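Local coordinates for protein glycoside Hydrolase (Bacteroides plebeius, PDB 5T3B) that probably hydrolyses glycosidic bonds of a polysaccharide, as a family 50 glycoside hydrolase of a human gut Bacteroidetes bacterium, at residues F101-N106 against C355-I360; R110-D115 against N471-I476; Y119-R124 against D245-F250. All coordinates share one frame; numbering follows the deposited sequence.

Contact 1: residues F101-N106 against C355-I360; sequences FRVEKN and CDVISI. With EDO (1,2-ethanediol), chain M.
V103, on the antiparallel strand 102-105, reaches the turn that leads into strand 358-361 with a single methyl. Its CG2 lies 3.8 Å from the backbone O of D356 and 4.0 Å from CG2 of V357: one methyl-methyl contact beside a methyl set against a carbonyl oxygen. The whole contact buries 88 Å², counting both sides. In each valine the methyl that touches is CG2, the one anti to its own carbonyl carbon; the side chains meet at a slant. I113 and M386 flank this patch from strands 111-114 and 385-394.

Against this methyl packing stands a polar, partly exposed side. The carboxylate of D356 turns to a bound 1,2-ethanediol, probably from the crystallisation liquor, with OD2 2.9 Å from EDO O1; OD1 forms a salt bridge with K319, and OD2 accepts from the backbone N of Y332. Were D356 replaced by alanine, K319 would probably lose this carboxylate and the Y332 amide its acceptor. R102, which takes no part across the contact, grips OE1 of E104 end-on with NH1 and NH2. Across the segments the chemistry is thus weak dispersion alone: one salt bridge stays within 101-106, the other ties D356 to K319.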
loop_
_atom_site.group_PDB
_atom_site.type_symbol
_atom_site.label_atom_id
_atom_site.label_comp_id
_atom_site.label_asym_id
_atom_site.label_seq_id
_atom_site.Cartn_x
_atom_site.Cartn_y
_atom_site.Cartn_z
ATOM N N PHE A 101 -1.005 9.145 -15.309
ATOM C CA PHE A 101 -1.771 8.234 -14.460
ATOM C C PHE A 101 -2.924 8.992 -13.821
ATOM O O PHE A 101 -2.740 10.083 -13.300
ATOM C CB PHE A 101 -0.866 7.564 -13.403
ATOM C CG PHE A 101 -0.061 6.419 -13.942
ATOM C CD1 PHE A 101 -0.655 5.193 -14.175
ATOM C CD2 PHE A 101 1.259 6.580 -14.239
ATOM C CE1 PHE A 101 0.077 4.114 -14.689
ATOM C CE2 PHE A 101 1.998 5.508 -14.746
ATOM C CZ PHE A 101 1.408 4.286 -14.976
ATOM N N ARG A 102 -4.055 8.338 -13.763
ATOM C CA ARG A 102 -5.250 8.955 -13.147
ATOM C C ARG A 102 -6.187 7.851 -12.659
ATOM O O ARG A 102 -5.892 6.682 -12.855
ATOM C CB ARG A 102 -5.938 9.886 -14.156
ATOM C CG ARG A 102 -6.567 9.162 -15.301
ATOM C CD ARG A 102 -7.064 10.124 -16.384
ATOM N NE ARG A 102 -7.838 9.489 -17.391
ATOM C CZ ARG A 102 -9.075 9.095 -17.237
ATOM N NH1 ARG A 102 -9.757 9.361 -16.108
ATOM N NH2 ARG A 102 -9.660 8.412 -18.188
ATOM N N VAL A 103 -7.301 8.227 -12.025
ATOM C CA VAL A 103 -8.234 7.295 -11.464
ATOM C C VAL A 103 -9.536 7.357 -12.225
ATOM O O VAL A 103 -10.081 8.455 -12.417
ATOM C CB VAL A 103 -8.446 7.541 -9.968
ATOM C CG1 VAL A 103 -9.378 6.540 -9.367
ATOM C CG2 VAL A 103 -7.119 7.577 -9.238
ATOM N N GLU A 104 -10.089 6.191 -12.571
ATOM C CA GLU A 104 -11.381 6.054 -13.226
ATOM C C GLU A 104 -12.324 5.069 -12.467
ATOM O O GLU A 104 -11.930 4.354 -11.605
ATOM C CB GLU A 104 -11.138 5.443 -14.580
ATOM C CG GLU A 104 -11.034 6.508 -15.640
ATOM C CD GLU A 104 -12.376 7.069 -16.024
ATOM O OE1 GLU A 104 -12.358 7.946 -16.841
ATOM O OE2 GLU A 104 -13.423 6.661 -15.492
ATOM N N LYS A 105 -13.594 4.968 -12.900
ATOM C CA LYS A 105 -14.549 3.959 -12.381
ATOM C C LYS A 105 -15.391 3.478 -13.555
ATOM O O LYS A 105 -15.867 4.300 -14.355
ATOM C CB LYS A 105 -15.409 4.522 -11.195
ATOM C CG LYS A 105 -16.423 3.507 -10.679
ATOM C CD LYS A 105 -16.983 3.602 -9.240
ATOM C CE LYS A 105 -17.704 4.799 -8.734
ATOM N NZ LYS A 105 -17.761 4.662 -7.253
ATOM N N ASN A 106 -15.528 2.170 -13.670
ATOM C CA ASN A 106 -16.293 1.561 -14.787
ATOM C C ASN A 106 -17.756 1.478 -14.407
ATOM O O ASN A 106 -18.171 1.822 -13.265
ATOM C CB ASN A 106 -15.699 0.184 -15.294
ATOM C CG ASN A 106 -15.938 -0.968 -14.384
ATOM O OD1 ASN A 106 -16.768 -0.879 -13.465
ATOM N ND2 ASN A 106 -15.135 -2.122 -14.602
ATOM N N CYS A 355 -7.625 12.112 -0.915
ATOM C CA CYS A 355 -6.660 11.243 -1.545
ATOM C C CYS A 355 -7.206 10.831 -2.919
ATOM O O CYS A 355 -8.398 10.579 -3.076
ATOM C CB CYS A 355 -6.385 9.992 -0.727
ATOM S SG CYS A 355 -5.664 10.257 0.871
ATOM N N ASP A 356 -6.334 10.746 -3.921
ATOM C CA ASP A 356 -6.754 10.094 -5.146
ATOM C C ASP A 356 -6.966 8.597 -4.989
ATOM O O ASP A 356 -7.853 7.998 -5.574
ATOM C CB ASP A 356 -5.763 10.394 -6.243
ATOM C CG ASP A 356 -5.708 11.880 -6.541
ATOM O OD1 ASP A 356 -6.748 12.401 -7.068
ATOM O OD2 ASP A 356 -4.682 12.553 -6.286
ATOM N N VAL A 357 -6.092 7.977 -4.182
ATOM C CA VAL A 357 -6.218 6.567 -3.793
ATOM C C VAL A 357 -5.835 6.524 -2.311
ATOM O O VAL A 357 -4.861 7.148 -1.928
ATOM C CB VAL A 357 -5.278 5.645 -4.591
ATOM C CG1 VAL A 357 -5.478 4.202 -4.215
ATOM C CG2 VAL A 357 -5.461 5.841 -6.084
ATOM N N ILE A 358 -6.618 5.800 -1.527
ATOM C CA ILE A 358 -6.330 5.591 -0.126
ATOM C C ILE A 358 -5.339 4.444 0.013
ATOM O O ILE A 358 -5.631 3.339 -0.444
ATOM C CB ILE A 358 -7.606 5.303 0.662
ATOM C CG1 ILE A 358 -8.625 6.424 0.471
ATOM C CG2 ILE A 358 -7.298 5.097 2.140
ATOM C CD1 ILE A 358 -9.982 6.102 0.987
ATOM N N SER A 359 -4.181 4.661 0.621
ATOM C CA SER A 359 -3.265 3.559 0.831
ATOM C C SER A 359 -3.478 2.956 2.199
ATOM O O SER A 359 -3.614 3.674 3.235
ATOM C CB SER A 359 -1.814 4.017 0.650
ATOM O OG SER A 359 -1.550 5.249 1.309
ATOM N N ILE A 360 -3.418 1.617 2.232
ATOM C CA ILE A 360 -3.617 0.818 3.452
ATOM C C ILE A 360 -2.536 -0.275 3.495
ATOM O O ILE A 360 -2.445 -1.068 2.564
ATOM C CB ILE A 360 -5.021 0.225 3.513
ATOM C CG1 ILE A 360 -6.081 1.412 3.554
ATOM C CG2 ILE A 360 -5.156 -0.744 4.671
ATOM C CD1 ILE A 360 -7.518 0.973 3.481
HETATM C C1 EDO M . -3.898 14.952 -9.260
HETATM O O1 EDO M . -3.963 14.962 -7.823
HETATM C C2 EDO M . -5.287 15.225 -9.893
HETATM O O2 EDO M . -6.088 14.243 -9.190
#

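Contact 2: residues R110-D115 against N471-I476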
loop_
_atom_site.group_PDB
_atom_site.type_symbol
_atom_site.label_atom_id
_atom_site.label_comp_id
_atom_site.label_asym_id
_atom_site.label_seq_id
_atom_site.Cartn_x
_atom_site.Cartn_y
_atom_site.Cartn_z
ATOM N N ARG A 110 -16.490 -0.627 -10.590
ATOM C CA ARG A 110 -15.073 -0.934 -10.298
ATOM C C ARG A 110 -14.183 0.211 -10.620
ATOM O O ARG A 110 -14.240 0.736 -11.716
ATOM C CB ARG A 110 -14.647 -2.167 -10.975
ATOM C CG ARG A 110 -13.153 -2.481 -10.671
ATOM C CD ARG A 110 -12.736 -3.794 -11.165
ATOM N NE ARG A 110 -13.331 -4.837 -10.431
ATOM C CZ ARG A 110 -12.729 -5.520 -9.464
ATOM N NH1 ARG A 110 -11.563 -5.123 -8.953
ATOM N NH2 ARG A 110 -13.321 -6.559 -8.930
ATOM N N SER A 111 -13.325 0.539 -9.671
ATOM C CA SER A 111 -12.334 1.561 -9.876
ATOM C C SER A 111 -11.073 0.992 -10.573
ATOM O O SER A 111 -10.688 -0.130 -10.343
ATOM C CB SER A 111 -11.913 2.193 -8.531
ATOM O OG SER A 111 -12.931 2.896 -7.898
ATOM N N TRP A 112 -10.416 1.859 -11.342
ATOM C CA TRP A 112 -9.153 1.541 -11.973
ATOM C C TRP A 112 -8.216 2.689 -11.916
ATOM O O TRP A 112 -8.611 3.848 -12.128
ATOM C CB TRP A 112 -9.363 1.260 -13.463
ATOM C CG TRP A 112 -10.131 0.048 -13.819
ATOM C CD1 TRP A 112 -11.451 0.051 -14.142
ATOM C CD2 TRP A 112 -9.716 -1.324 -13.838
ATOM N NE1 TRP A 112 -11.857 -1.187 -14.365
ATOM C CE2 TRP A 112 -10.820 -2.062 -14.228
ATOM C CE3 TRP A 112 -8.527 -1.976 -13.612
ATOM C CZ2 TRP A 112 -10.785 -3.440 -14.396
ATOM C CZ3 TRP A 112 -8.497 -3.363 -13.804
ATOM C CH2 TRP A 112 -9.629 -4.055 -14.172
ATOM N N ILE A 113 -6.940 2.408 -11.667
ATOM C CA ILE A 113 -5.914 3.329 -12.153
ATOM C C ILE A 113 -5.845 3.185 -13.682
ATOM O O ILE A 113 -5.870 2.079 -14.191
ATOM C CB ILE A 113 -4.549 3.013 -11.527
ATOM C CG1 ILE A 113 -4.620 3.226 -10.040
ATOM C CG2 ILE A 113 -3.412 3.784 -12.223
ATOM C CD1 ILE A 113 -4.811 4.573 -9.647
ATOM N N VAL A 114 -5.746 4.344 -14.359
ATOM C CA VAL A 114 -5.635 4.387 -15.831
ATOM C C VAL A 114 -4.272 4.997 -16.120
ATOM O O VAL A 114 -3.865 5.992 -15.500
ATOM C CB VAL A 114 -6.813 5.237 -16.398
ATOM C CG1 VAL A 114 -6.630 5.702 -17.812
ATOM C CG2 VAL A 114 -8.092 4.373 -16.155
ATOM N N ASP A 115 -3.577 4.387 -17.089
ATOM C CA ASP A 115 -2.263 4.821 -17.480
ATOM C C ASP A 115 -2.283 6.038 -18.390
ATOM O O ASP A 115 -3.370 6.507 -18.770
ATOM C CB ASP A 115 -1.457 3.621 -18.019
ATOM C CG ASP A 115 -1.797 3.216 -19.427
ATOM O OD1 ASP A 115 -2.391 3.958 -20.215
ATOM O OD2 ASP A 115 -1.392 2.045 -19.757
ATOM N N ASN A 471 -3.025 -12.816 -14.501
ATOM C CA ASN A 471 -4.446 -13.107 -14.691
ATOM C C ASN A 471 -5.397 -12.108 -14.013
ATOM O O ASN A 471 -6.610 -12.318 -14.047
ATOM C CB ASN A 471 -4.755 -14.559 -14.254
ATOM C CG ASN A 471 -4.169 -15.525 -15.214
ATOM O OD1 ASN A 471 -3.091 -16.154 -14.998
ATOM N ND2 ASN A 471 -4.747 -15.556 -16.351
ATOM N N VAL A 472 -4.870 -11.033 -13.411
ATOM C CA VAL A 472 -5.741 -10.157 -12.679
ATOM C C VAL A 472 -6.928 -9.640 -13.497
ATOM O O VAL A 472 -8.042 -9.488 -12.976
ATOM C CB VAL A 472 -5.025 -8.990 -11.968
ATOM C CG1 VAL A 472 -4.125 -9.499 -10.868
ATOM C CG2 VAL A 472 -4.246 -8.117 -12.967
ATOM N N TYR A 473 -6.676 -9.303 -14.759
ATOM C CA TYR A 473 -7.734 -8.693 -15.549
ATOM C C TYR A 473 -8.873 -9.693 -15.839
ATOM O O TYR A 473 -10.046 -9.365 -15.765
ATOM C CB TYR A 473 -7.162 -8.082 -16.836
ATOM C CG TYR A 473 -6.106 -7.033 -16.583
ATOM C CD1 TYR A 473 -6.441 -5.785 -16.076
ATOM C CD2 TYR A 473 -4.766 -7.295 -16.742
ATOM C CE1 TYR A 473 -5.483 -4.799 -15.849
ATOM C CE2 TYR A 473 -3.796 -6.358 -16.491
ATOM C CZ TYR A 473 -4.138 -5.099 -16.008
ATOM O OH TYR A 473 -3.240 -4.110 -15.749
ATOM N N ASN A 474 -8.492 -10.935 -16.160
ATOM C CA ASN A 474 -9.533 -11.936 -16.419
ATOM C C ASN A 474 -10.160 -12.507 -15.126
ATOM O O ASN A 474 -11.324 -12.896 -15.121
ATOM C CB ASN A 474 -9.089 -12.969 -17.403
ATOM C CG ASN A 474 -8.012 -13.897 -16.880
ATOM O OD1 ASN A 474 -8.271 -14.716 -15.972
ATOM N ND2 ASN A 474 -6.822 -13.767 -17.396
ATOM N N LEU A 475 -9.417 -12.447 -14.015
ATOM C CA LEU A 475 -9.993 -12.763 -12.735
ATOM C C LEU A 475 -11.070 -11.732 -12.340
ATOM O O LEU A 475 -12.105 -12.086 -11.770
ATOM C CB LEU A 475 -8.920 -12.881 -11.666
ATOM C CG LEU A 475 -8.227 -14.236 -11.677
ATOM C CD1 LEU A 475 -6.885 -14.141 -10.940
ATOM C CD2 LEU A 475 -9.115 -15.338 -11.094
ATOM N N ILE A 476 -10.750 -10.475 -12.545
ATOM C CA ILE A 476 -11.720 -9.410 -12.311
ATOM C C ILE A 476 -12.984 -9.674 -13.132
ATOM O O ILE A 476 -14.084 -9.470 -12.645
ATOM C CB ILE A 476 -11.078 -8.031 -12.512
ATOM C CG1 ILE A 476 -10.183 -7.758 -11.305
ATOM C CG2 ILE A 476 -12.149 -6.949 -12.718
ATOM C CD1 ILE A 476 -9.235 -6.614 -11.549
#
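I476, midway along the C-terminal helix 472-480, packs against both R110 and W112. This is plain packing of that helix on the side of strands 102-105, 111-114 and 120-126 that carries W112 and Y122. The apolar contacts come first. CD1 of I476 lies 3.7 Å from CH2 of the W112 indole, the two side chains arriving from opposite directions, and CZ3 of W112 sits 3.9 Å from CD1 of Y473. That tyrosine offers its ring edge, with the indole atom near its plane. W112 has CG beside the backbone N (chi1 -67°), and its far six-membered ring arrives at the helix.

A second kind sets aliphatic carbon against a flat cation. CG2 of I476 stands over one face of the R110 guanidinium, 3.3 Å from NE. The arginine chain runs extended and then bends at chi3 (-70°), while its own CD lies 3.6 Å above the indole plane of W112.

The polar ends are served from outside both segments: R110 forms a salt bridge with D480 and donates to O of L427, and the Y473 hydroxyl is hydrogen-bonded to G87 and Y122. No hydrogen bond crosses, so the buried 208 Å² rests on van der Waals packing, with the arginine charge probably balanced mainly by D480 farther along the same helix.

Contact 3: residues Y119-R124 against D245-F250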
loop_
_atom_site.group_PDB
_atom_site.type_symbol
_atom_site.label_atom_id
_atom_site.label_comp_id
_atom_site.label_asym_id
_atom_site.label_seq_id
_atom_site.Cartn_x
_atom_site.Cartn_y
_atom_site.Cartn_z
ATOM N N TYR A 119 -5.208 3.124 -20.686
ATOM C CA TYR A 119 -5.442 1.733 -20.441
ATOM C C TYR A 119 -5.477 1.430 -18.937
ATOM O O TYR A 119 -4.766 2.083 -18.163
ATOM C CB TYR A 119 -4.398 0.875 -21.132
ATOM C CG TYR A 119 -4.467 0.945 -22.615
ATOM C CD1 TYR A 119 -5.209 0.016 -23.342
ATOM C CD2 TYR A 119 -3.801 1.944 -23.301
ATOM C CE1 TYR A 119 -5.299 0.122 -24.721
ATOM C CE2 TYR A 119 -3.911 2.055 -24.658
ATOM C CZ TYR A 119 -4.642 1.162 -25.356
ATOM O OH TYR A 119 -4.705 1.268 -26.735
ATOM N N PRO A 120 -6.314 0.475 -18.561
ATOM C CA PRO A 120 -6.455 0.162 -17.125
ATOM C C PRO A 120 -5.187 -0.576 -16.607
ATOM O O PRO A 120 -4.847 -1.641 -17.133
ATOM C CB PRO A 120 -7.685 -0.757 -17.064
ATOM C CG PRO A 120 -7.727 -1.378 -18.414
ATOM C CD PRO A 120 -7.218 -0.355 -19.373
ATOM N N TYR A 121 -4.583 -0.013 -15.573
ATOM C CA TYR A 121 -3.418 -0.578 -14.946
ATOM C C TYR A 121 -3.810 -1.082 -13.582
ATOM O O TYR A 121 -4.014 -0.267 -12.666
ATOM C CB TYR A 121 -2.277 0.449 -14.804
ATOM C CG TYR A 121 -1.109 -0.057 -14.002
ATOM C CD1 TYR A 121 -0.537 -1.303 -14.296
ATOM C CD2 TYR A 121 -0.643 0.645 -12.900
ATOM C CE1 TYR A 121 0.450 -1.843 -13.523
ATOM C CE2 TYR A 121 0.381 0.106 -12.110
ATOM C CZ TYR A 121 0.919 -1.123 -12.428
ATOM O OH TYR A 121 1.884 -1.710 -11.625
ATOM N N TYR A 122 -3.885 -2.382 -13.396
ATOM C CA TYR A 122 -4.127 -2.970 -12.103
ATOM C C TYR A 122 -2.810 -2.954 -11.365
ATOM O O TYR A 122 -1.824 -3.548 -11.820
ATOM C CB TYR A 122 -4.729 -4.373 -12.210
ATOM C CG TYR A 122 -5.275 -4.813 -10.881
ATOM C CD1 TYR A 122 -6.501 -4.380 -10.432
ATOM C CD2 TYR A 122 -4.504 -5.557 -9.986
ATOM C CE1 TYR A 122 -6.973 -4.714 -9.185
ATOM C CE2 TYR A 122 -4.976 -5.858 -8.715
ATOM C CZ TYR A 122 -6.237 -5.454 -8.318
ATOM O OH TYR A 122 -6.696 -5.769 -7.076
ATOM N N VAL A 123 -2.739 -2.250 -10.229
ATOM C CA VAL A 123 -1.442 -2.023 -9.606
ATOM C C VAL A 123 -0.903 -3.335 -9.030
ATOM O O VAL A 123 -1.563 -3.975 -8.196
ATOM C CB VAL A 123 -1.492 -0.967 -8.486
ATOM C CG1 VAL A 123 -0.125 -0.777 -7.894
ATOM C CG2 VAL A 123 -2.033 0.348 -9.045
ATOM N N ARG A 124 0.321 -3.717 -9.453
ATOM C CA ARG A 124 1.073 -4.838 -8.884
ATOM C C ARG A 124 2.483 -4.339 -8.674
ATOM O O ARG A 124 3.250 -4.221 -9.607
ATOM C CB ARG A 124 0.983 -6.049 -9.796
ATOM C CG ARG A 124 -0.378 -6.747 -9.765
ATOM C CD ARG A 124 -0.764 -7.360 -11.105
ATOM N NE ARG A 124 -0.959 -6.277 -12.073
ATOM C CZ ARG A 124 -0.701 -6.322 -13.369
ATOM N NH1 ARG A 124 -0.480 -7.482 -13.971
ATOM N NH2 ARG A 124 -0.673 -5.187 -14.047
ATOM N N ASP A 245 6.009 8.680 -15.642
ATOM C CA ASP A 245 6.336 7.349 -15.080
ATOM C C ASP A 245 6.211 7.287 -13.593
ATOM O O ASP A 245 6.523 6.243 -13.003
ATOM C CB ASP A 245 7.720 6.942 -15.553
ATOM C CG ASP A 245 7.732 6.719 -17.063
ATOM O OD1 ASP A 245 6.741 6.175 -17.631
ATOM O OD2 ASP A 245 8.759 7.123 -17.687
ATOM N N VAL A 246 5.721 8.341 -12.989
ATOM C CA VAL A 246 5.432 8.391 -11.564
ATOM C C VAL A 246 3.962 8.094 -11.340
ATOM O O VAL A 246 3.080 8.772 -11.828
ATOM C CB VAL A 246 5.890 9.729 -10.993
ATOM C CG1 VAL A 246 5.451 9.860 -9.542
ATOM C CG2 VAL A 246 7.345 9.961 -11.152
ATOM N N LEU A 247 3.676 6.965 -10.664
ATOM C CA LEU A 247 2.321 6.543 -10.368
ATOM C C LEU A 247 1.637 7.568 -9.460
ATOM O O LEU A 247 0.470 7.897 -9.630
ATOM C CB LEU A 247 2.336 5.153 -9.738
ATOM C CG LEU A 247 1.072 4.498 -9.341
ATOM C CD1 LEU A 247 0.187 4.307 -10.571
ATOM C CD2 LEU A 247 1.366 3.161 -8.708
ATOM N N GLY A 248 2.345 8.051 -8.450
ATOM C CA GLY A 248 1.868 8.991 -7.470
ATOM C C GLY A 248 2.810 8.993 -6.313
ATOM O O GLY A 248 3.913 8.487 -6.393
ATOM N N PHE A 249 2.386 9.598 -5.173
ATOM C CA PHE A 249 3.270 9.633 -3.991
ATOM C C PHE A 249 2.503 9.382 -2.713
ATOM O O PHE A 249 1.303 9.629 -2.612
ATOM C CB PHE A 249 4.010 10.971 -3.876
ATOM C CG PHE A 249 3.136 12.153 -3.463
ATOM C CD1 PHE A 249 2.312 12.790 -4.392
ATOM C CD2 PHE A 249 3.164 12.620 -2.180
ATOM C CE1 PHE A 249 1.519 13.836 -4.037
ATOM C CE2 PHE A 249 2.380 13.676 -1.829
ATOM C CZ PHE A 249 1.522 14.269 -2.743
ATOM N N PHE A 250 3.250 8.917 -1.720
ATOM C CA PHE A 250 2.745 8.767 -0.366
ATOM C C PHE A 250 3.353 9.869 0.475
ATOM O O PHE A 250 4.540 10.171 0.355
ATOM C CB PHE A 250 3.153 7.425 0.243
ATOM C CG PHE A 250 2.854 6.269 -0.670
ATOM C CD1 PHE A 250 1.556 5.779 -0.813
ATOM C CD2 PHE A 250 3.864 5.711 -1.435
ATOM C CE1 PHE A 250 1.298 4.780 -1.700
ATOM C CE2 PHE A 250 3.605 4.715 -2.345
ATOM C CZ PHE A 250 2.339 4.243 -2.465
#
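L247 meets strand 120-126 through its two end methyls, one for each of two residues. This is plain packing: the loop between helices 224-232 and 264-269 lies on the side of the antiparallel strands that carries I113, Y121 and V123. All the cross-segment contacts are apolar. CD1 comes 4.4 Å from CD2 of Y121, at the edge of the phenol ring and near its plane, while CD2 is 4.3 Å from CG1 of V123. With CG anti to the backbone N (chi1 180°) the branch extends from the loop, and chi2 (61°) splits its methyls between the partners. These distances are generous and the buried surface is 95 Å², so L247 touches the strand lightly; I113 meets the same leucine.

Within the strand, the amide N of V123 lies over the centre of the Y121 ring, 4.3 Å above it.

No hydrogen bond crosses between the segments; the side-chain bonds within the pair are on the strand side. R124 grips the carbonyl O of Y122 side-on with NE at 2.9 Å and NH2 at 3.0 Å. The NH2 bond lies in the carbonyl plane, whereas NE approaches from above it, 41° out. The amide N of R124 makes a weak bond to OH of Y121, whose stronger partner is S163. NH1 of R124 donates to Y79 and to O of N469.

The buried arginine is therefore held by neutral oxygens, while the loop 245-250 contributes hydrocarbon to the opposite, apolar face.

Strands 102-105, 111-114 and 120-126 follow one another as antiparallel neighbours, and this joins the three contacts. Contacts 1 and 2 are linked by backbone pairs, R102 O to V114 N and E104 N to W112 O, both 2.8 Å; contacts 2 and 3 by I113 O to Y121 N at 2.8 Å. F101 CD1 packs 3.8 Å from L247 CD1, bringing contact 1 to contact 3, whose centres are about 9 Å apart; the centre of contact 2 lies about 12 Å from each. The helix 472-480 and the loop 245-250 thus pack on opposite sides of these strands. A bound ethanediol lies at D356 in contact 1, and one also lies about 4 Å from the Y473 side chain of contact 2, both probably from the crystallisation liquor.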